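Local coordinates for P43 (Trichuris muris, PDB 6QIX), which is the major secreted protein of a parasitic whipworm, tethering to matrix and inhibiting the function of the host cytokine interleukin-13, at residues Thr137-Tyr140 against Val141-Tyr145. Sequence-based numbering, arbitrary orientation.
With ACT (acetate ion), chain D.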
loop_
_atom_site.group_PDB
_atom_site.type_symbol
_atom_site.label_atom_id
_atom_site.label_comp_id
_atom_site.label_asym_id
_atom_site.label_seq_id
_atom_site.Cartn_x
_atom_site.Cartn_y
_atom_site.Cartn_z
ATOM N N THR A 137 6.515 13.943 -6.404
ATOM C CA THR A 137 5.300 13.603 -7.119
ATOM C C THR A 137 4.338 14.778 -7.064
ATOM O O THR A 137 3.973 15.203 -5.964
ATOM C CB THR A 137 4.591 12.390 -6.507
ATOM O OG1 THR A 137 5.459 11.261 -6.487
ATOM C CG2 THR A 137 3.353 12.084 -7.353
ATOM N N PRO A 138 3.909 15.339 -8.201
ATOM C CA PRO A 138 2.961 16.463 -8.142
ATOM C C PRO A 138 1.645 16.013 -7.530
ATOM O O PRO A 138 1.162 14.910 -7.799
ATOM C CB PRO A 138 2.783 16.877 -9.607
ATOM C CG PRO A 138 3.973 16.240 -10.347
ATOM C CD PRO A 138 4.230 14.956 -9.586
ATOM N N SER A 139 1.064 16.883 -6.709
ATOM C CA SER A 139 -0.170 16.557 -6.019
ATOM C C SER A 139 -1.246 16.073 -6.997
ATOM O O SER A 139 -1.941 15.092 -6.729
ATOM C CB SER A 139 -0.645 17.780 -5.226
ATOM O OG SER A 139 -1.866 17.470 -4.553
ATOM N N TYR A 140 -1.378 16.727 -8.155
ATOM C CA TYR A 140 -2.450 16.335 -9.078
ATOM C C TYR A 140 -2.217 14.930 -9.654
ATOM O O TYR A 140 -3.193 14.213 -9.953
ATOM C CB TYR A 140 -2.610 17.404 -10.183
ATOM C CG TYR A 140 -1.635 17.310 -11.332
ATOM C CD1 TYR A 140 -1.969 16.616 -12.482
ATOM C CD2 TYR A 140 -0.377 17.921 -11.271
ATOM C CE1 TYR A 140 -1.091 16.522 -13.537
ATOM C CE2 TYR A 140 0.514 17.824 -12.324
ATOM C CZ TYR A 140 0.141 17.131 -13.464
ATOM O OH TYR A 140 0.997 17.020 -14.545
ATOM N N VAL A 141 -0.949 14.509 -9.774
ATOM C CA VAL A 141 -0.613 13.154 -10.210
ATOM C C VAL A 141 -0.976 12.140 -9.131
ATOM O O VAL A 141 -1.626 11.100 -9.383
ATOM C CB VAL A 141 0.887 13.090 -10.549
ATOM C CG1 VAL A 141 1.312 11.677 -10.864
ATOM C CG2 VAL A 141 1.193 14.033 -11.732
ATOM N N ARG A 142 -0.560 12.431 -7.901
ATOM C CA ARG A 142 -0.881 11.557 -6.783
ATOM C C ARG A 142 -2.380 11.354 -6.686
ATOM O O ARG A 142 -2.850 10.216 -6.522
ATOM C CB ARG A 142 -0.308 12.150 -5.496
ATOM C CG ARG A 142 -0.528 11.340 -4.303
ATOM C CD ARG A 142 0.164 11.951 -3.062
ATOM N NE ARG A 142 -0.208 11.047 -1.993
ATOM C CZ ARG A 142 0.567 10.714 -0.990
ATOM N NH1 ARG A 142 1.801 11.258 -0.908
ATOM N NH2 ARG A 142 0.089 9.857 -0.079
ATOM N N LEU A 143 -3.156 12.432 -6.841
ATOM C CA LEU A 143 -4.592 12.314 -6.667
ATOM C C LEU A 143 -5.225 11.568 -7.828
ATOM O O LEU A 143 -6.180 10.809 -7.617
ATOM C CB LEU A 143 -5.239 13.692 -6.516
ATOM C CG LEU A 143 -4.749 14.449 -5.274
ATOM C CD1 LEU A 143 -5.392 15.827 -5.199
ATOM C CD2 LEU A 143 -5.013 13.669 -3.998
ATOM N N GLY A 144 -4.693 11.743 -9.043
ATOM C CA GLY A 144 -5.225 11.027 -10.189
ATOM C C GLY A 144 -5.004 9.528 -10.088
ATOM O O GLY A 144 -5.920 8.729 -10.360
ATOM N N TYR A 145 -3.788 9.111 -9.691
ATOM C CA TYR A 145 -3.557 7.673 -9.514
ATOM C C TYR A 145 -4.339 7.121 -8.330
ATOM O O TYR A 145 -4.762 5.948 -8.349
ATOM C CB TYR A 145 -2.066 7.390 -9.330
ATOM C CG TYR A 145 -1.304 7.305 -10.615
ATOM C CD1 TYR A 145 -1.330 6.150 -11.379
ATOM C CD2 TYR A 145 -0.524 8.370 -11.063
ATOM C CE1 TYR A 145 -0.627 6.060 -12.570
ATOM C CE2 TYR A 145 0.185 8.281 -12.275
ATOM C CZ TYR A 145 0.128 7.126 -13.011
ATOM O OH TYR A 145 0.853 7.039 -14.192
HETATM C C ACT D . 0.762 3.710 -16.078
HETATM O O ACT D . 1.457 2.717 -16.357
HETATM O OXT ACT D . 1.041 4.679 -15.326
HETATM C CH3 ACT D . -0.646 3.698 -16.711
#
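One face of the Y140 ring is taken by V141: methyl CG2 sits 3.8 Å from the ring centroid and 14° off the ring normal, a CH-pi contact displaced toward the hydroxyl end, with CZ as its nearest ring atom. The backbone N of V141 lies over the CG end of the same face. CG of Y140 stands between its backbone N and carbonyl carbon (chi1 82°), which folds the ring back over V141. On the Y145 ring, V141 CG1 and an acetate oxygen, OXT, lie at the edge in plane; F132 stacks with this ring and Y93 meets it edge-to-face. OXT accepts a 2.6 Å hydrogen bond from Y145 OH, and R56 and Y43 also bind this ion, probably from the crystallisation liquor.

V141 CG2 also meets the proline ring, 3.8 Å from P138 CG, while the other methyl, CG1, reaches 4.1 Å from T137 CG2. The isopropyl group thus touches T137 and P138, which lead into helix 139-151, and Y140 in its first turn; R364 packs on both P138 and V141.

P138 is the N-cap residue. Its carbonyl O receives R142 N at 3.0 Å in a nearly straight bond (N-H...O 169°), and more weakly V141 N. L143 N to S139 O (2.9 Å) and G144 N to Y140 O continue the helical pattern.

Two polar ends reach beyond this turn: Y140 OH to N88 OD1 and R142 NH1 to the K266 carbonyl. The chemistry therefore divides: backbone bonds build the helix start, apolar contacts centred on V141 pack the preceding loop and the Y140 ring against it, and polar tips tie it to surrounding segments.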